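Local coordinates for proteolytically activated form of PPO4 Tyrosinase (Agaricus bisporus var. bisporus H97, PDB 4OUA), which uses a pair of copper ions to hydroxylate monophenols to o-diphenols and to oxidise these to o-quinones, the first step of melanin synthesis, at residues 3-15 against 92-106. Sequence-based numbering, arbitrary orientation.
Sequences LATVGPTGGVKNR and VYVSIYEQILQEAAK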
# COMPACT_ATOMS: atom_id res chain seq x y z
N LEU A 3 6.19 5.43 -18.08
CA LEU A 3 6.34 6.08 -16.79
C LEU A 3 7.10 5.16 -15.83
O LEU A 3 6.49 4.40 -15.08
CB LEU A 3 4.97 6.44 -16.21
CG LEU A 3 4.89 7.51 -15.11
CD1 LEU A 3 5.62 7.08 -13.85
CD2 LEU A 3 5.44 8.84 -15.62
N ALA A 4 8.42 5.23 -15.88
CA ALA A 4 9.26 4.38 -15.04
C ALA A 4 9.04 4.66 -13.56
O ALA A 4 8.82 5.81 -13.16
CB ALA A 4 10.73 4.56 -15.41
N THR A 5 9.11 3.62 -12.74
CA THR A 5 8.94 3.76 -11.30
C THR A 5 10.28 4.06 -10.63
O THR A 5 11.02 3.14 -10.26
CB THR A 5 8.33 2.49 -10.67
OG1 THR A 5 7.03 2.26 -11.23
CG2 THR A 5 8.21 2.65 -9.17
N VAL A 6 10.58 5.34 -10.48
CA VAL A 6 11.86 5.77 -9.92
C VAL A 6 11.73 6.19 -8.46
O VAL A 6 12.74 6.42 -7.78
CB VAL A 6 12.45 6.94 -10.72
CG1 VAL A 6 12.87 6.47 -12.11
CG2 VAL A 6 11.45 8.08 -10.81
N GLY A 7 10.50 6.30 -7.98
CA GLY A 7 10.25 6.69 -6.60
C GLY A 7 10.20 8.19 -6.44
O GLY A 7 10.43 8.93 -7.39
N PRO A 8 9.90 8.65 -5.21
CA PRO A 8 9.77 10.08 -4.91
C PRO A 8 11.10 10.82 -5.00
O PRO A 8 12.12 10.22 -5.32
CB PRO A 8 9.24 10.09 -3.48
CG PRO A 8 9.74 8.82 -2.89
CD PRO A 8 9.70 7.82 -4.02
N THR A 9 11.08 12.12 -4.71
CA THR A 9 12.29 12.93 -4.76
C THR A 9 12.52 13.65 -3.45
O THR A 9 11.63 13.71 -2.60
CB THR A 9 12.23 13.96 -5.90
OG1 THR A 9 13.51 14.58 -6.06
CG2 THR A 9 11.19 15.02 -5.60
N GLY A 10 13.72 14.20 -3.27
CA GLY A 10 14.04 14.98 -2.09
C GLY A 10 14.80 14.20 -1.04
O GLY A 10 14.68 14.47 0.16
N GLY A 11 15.60 13.22 -1.48
CA GLY A 11 16.39 12.42 -0.57
C GLY A 11 15.58 11.33 0.11
O GLY A 11 14.42 11.10 -0.23
N VAL A 12 16.19 10.67 1.10
CA VAL A 12 15.51 9.60 1.82
C VAL A 12 14.74 10.13 3.02
O VAL A 12 15.32 10.50 4.04
CB VAL A 12 16.51 8.53 2.30
CG1 VAL A 12 15.81 7.52 3.19
CG2 VAL A 12 17.16 7.84 1.11
N LYS A 13 13.41 10.16 2.89
CA LYS A 13 12.55 10.60 3.98
C LYS A 13 11.73 9.44 4.53
O LYS A 13 11.58 8.41 3.87
CB LYS A 13 11.62 11.73 3.51
CG LYS A 13 12.34 13.03 3.19
CD LYS A 13 13.16 13.50 4.38
CE LYS A 13 13.82 14.84 4.09
NZ LYS A 13 14.66 14.78 2.86
N ASN A 14 11.19 9.61 5.73
CA ASN A 14 10.44 8.55 6.39
C ASN A 14 8.96 8.56 6.06
O ASN A 14 8.34 9.61 5.92
CB ASN A 14 10.61 8.64 7.91
CG ASN A 14 11.96 8.13 8.37
OD1 ASN A 14 12.61 7.36 7.68
ND2 ASN A 14 12.37 8.55 9.56
N ARG A 15 8.40 7.36 5.92
CA ARG A 15 6.96 7.19 5.87
C ARG A 15 6.44 7.19 7.30
O ARG A 15 6.73 6.27 8.07
CB ARG A 15 6.58 5.90 5.14
CG ARG A 15 7.06 5.86 3.70
CD ARG A 15 6.74 4.52 3.05
NE ARG A 15 7.08 4.52 1.63
CZ ARG A 15 6.98 3.45 0.84
NH1 ARG A 15 6.56 2.30 1.34
NH2 ARG A 15 7.32 3.53 -0.44
N VAL A 92 7.50 -2.09 -4.69
CA VAL A 92 7.67 -1.17 -5.80
C VAL A 92 6.31 -0.64 -6.28
O VAL A 92 6.23 0.37 -6.97
CB VAL A 92 8.43 -1.83 -6.97
CG1 VAL A 92 7.66 -3.04 -7.48
CG2 VAL A 92 8.69 -0.83 -8.09
N TYR A 93 5.25 -1.34 -5.89
CA TYR A 93 3.89 -0.91 -6.21
C TYR A 93 3.54 0.36 -5.44
O TYR A 93 2.99 1.31 -6.01
CB TYR A 93 2.88 -2.01 -5.89
CG TYR A 93 1.47 -1.72 -6.36
CD1 TYR A 93 1.23 -0.80 -7.38
CD2 TYR A 93 0.38 -2.35 -5.78
CE1 TYR A 93 -0.05 -0.53 -7.81
CE2 TYR A 93 -0.91 -2.08 -6.20
CZ TYR A 93 -1.12 -1.17 -7.22
OH TYR A 93 -2.40 -0.91 -7.64
N VAL A 94 3.85 0.38 -4.15
CA VAL A 94 3.64 1.56 -3.33
C VAL A 94 4.57 2.69 -3.78
O VAL A 94 4.26 3.87 -3.62
CB VAL A 94 3.88 1.27 -1.84
CG1 VAL A 94 3.60 2.50 -1.00
CG2 VAL A 94 3.01 0.10 -1.38
N SER A 95 5.70 2.32 -4.37
CA SER A 95 6.70 3.29 -4.80
C SER A 95 6.20 4.15 -5.96
O SER A 95 6.42 5.36 -5.97
CB SER A 95 7.99 2.58 -5.20
OG SER A 95 8.51 1.84 -4.11
N ILE A 96 5.54 3.52 -6.92
CA ILE A 96 5.00 4.26 -8.06
C ILE A 96 3.85 5.15 -7.59
O ILE A 96 3.71 6.28 -8.05
CB ILE A 96 4.52 3.33 -9.18
CG1 ILE A 96 4.10 4.15 -10.41
CG2 ILE A 96 3.37 2.45 -8.71
CD1 ILE A 96 5.20 5.03 -10.95
N TYR A 97 3.05 4.63 -6.67
CA TYR A 97 1.95 5.39 -6.10
C TYR A 97 2.46 6.60 -5.33
O TYR A 97 2.02 7.73 -5.56
CB TYR A 97 1.11 4.51 -5.18
CG TYR A 97 -0.12 5.21 -4.62
CD1 TYR A 97 -1.29 5.26 -5.35
CD2 TYR A 97 -0.09 5.80 -3.37
CE1 TYR A 97 -2.42 5.89 -4.85
CE2 TYR A 97 -1.21 6.44 -2.86
CZ TYR A 97 -2.37 6.48 -3.61
OH TYR A 97 -3.48 7.11 -3.10
N GLU A 98 3.39 6.35 -4.41
CA GLU A 98 4.02 7.41 -3.63
C GLU A 98 4.69 8.44 -4.55
O GLU A 98 4.65 9.64 -4.27
CB GLU A 98 5.05 6.82 -2.67
CG GLU A 98 5.75 7.84 -1.79
CD GLU A 98 6.83 7.22 -0.93
OE1 GLU A 98 7.66 6.45 -1.46
OE2 GLU A 98 6.84 7.49 0.29
N GLN A 99 5.29 7.96 -5.63
CA GLN A 99 5.92 8.83 -6.62
C GLN A 99 4.89 9.74 -7.28
O GLN A 99 5.01 10.97 -7.22
CB GLN A 99 6.64 7.99 -7.68
CG GLN A 99 7.15 8.78 -8.87
CD GLN A 99 7.68 7.89 -9.98
OE1 GLN A 99 8.19 6.80 -9.72
NE2 GLN A 99 7.55 8.35 -11.22
N ILE A 100 3.89 9.14 -7.91
CA ILE A 100 2.84 9.89 -8.58
C ILE A 100 2.10 10.80 -7.61
O ILE A 100 1.73 11.92 -7.96
CB ILE A 100 1.83 8.95 -9.25
CG1 ILE A 100 2.50 8.18 -10.39
CG2 ILE A 100 0.63 9.74 -9.77
CD1 ILE A 100 3.11 9.07 -11.45
N LEU A 101 1.89 10.31 -6.39
CA LEU A 101 1.16 11.07 -5.38
C LEU A 101 1.92 12.31 -4.94
O LEU A 101 1.33 13.34 -4.64
CB LEU A 101 0.85 10.19 -4.17
CG LEU A 101 -0.10 10.80 -3.14
CD1 LEU A 101 -1.42 11.18 -3.79
CD2 LEU A 101 -0.33 9.83 -2.00
N GLN A 102 3.25 12.21 -4.91
CA GLN A 102 4.09 13.36 -4.58
C GLN A 102 4.05 14.39 -5.70
O GLN A 102 3.98 15.59 -5.45
CB GLN A 102 5.53 12.93 -4.31
CG GLN A 102 6.43 14.08 -3.86
CD GLN A 102 7.90 13.77 -4.01
OE1 GLN A 102 8.33 13.15 -4.98
NE2 GLN A 102 8.70 14.22 -3.04
N GLU A 103 4.12 13.90 -6.94
CA GLU A 103 4.13 14.77 -8.11
C GLU A 103 2.92 15.69 -8.11
O GLU A 103 3.02 16.86 -8.47
CB GLU A 103 4.16 13.93 -9.39
CG GLU A 103 4.47 14.72 -10.65
CD GLU A 103 4.68 13.84 -11.86
OE1 GLU A 103 5.60 14.12 -12.66
OE2 GLU A 103 3.92 12.85 -12.03
N ALA A 104 1.77 15.15 -7.70
CA ALA A 104 0.56 15.95 -7.58
C ALA A 104 0.70 16.94 -6.43
O ALA A 104 0.19 18.06 -6.49
CB ALA A 104 -0.65 15.05 -7.37
N ALA A 105 1.40 16.51 -5.38
CA ALA A 105 1.58 17.34 -4.19
C ALA A 105 2.51 18.52 -4.46
O ALA A 105 2.45 19.53 -3.77
CB ALA A 105 2.12 16.50 -3.04
N LYS A 106 3.36 18.38 -5.47
CA LYS A 106 4.25 19.47 -5.87
C LYS A 106 3.45 20.60 -6.51
O LYS A 106 3.66 21.77 -6.19
CB LYS A 106 5.32 18.97 -6.83
CG LYS A 106 6.41 18.14 -6.18
CD LYS A 106 7.42 17.67 -7.20
CE LYS A 106 8.57 16.91 -6.54
NZ LYS A 106 9.54 16.40 -7.55
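Gln-99 and Gln-102 of helix 86-109 bind the backbone of segment 3-15 with their side-chain amides. Gln-99 OE1 accepts from Val-6 N and from Gly-7 N, each at 2.9 Å and from the same face of the amide, while its NE2 bonds Ala-4 O weakly. CG of Gln-99 is anti to the backbone N (chi1 171°) and the chain stays extended, which carries the amide out to the loop. A leucine here would probably leave the N-H groups of Val-6 and Gly-7 without their shared acceptor. Gln-102 bonds Thr-9 twice: OE1 takes Thr-9 N in the carbonyl plane, and NE2 gives to Thr-9 O at 3.0 Å.

Arg-15 NH2 forms a salt bridge to Glu-98 OE1, 3.1 Å. The oxygen lies in the guanidinium plane, but the nitrogen sits above the carboxylate plane. Val-94 CG1 covers one guanidinium face. Glu-98 OE2 accepts from Gln-128 N.

Apolar packing joins Leu-3 CD1 to Ile-96 CD1 at 3.6 Å, and Thr-5 CG2 to Val-92 CG2.

Helix 86-109 belongs to the helical di-copper core of the tyrosinase family; Val-94 adjoins copper ligand His-282. Its other side packs on helices 25-39 and 49-54. Strand 13-14 runs parallel to strand 349-350, whose Tyr-349 makes a cation-pi contact with Arg-15.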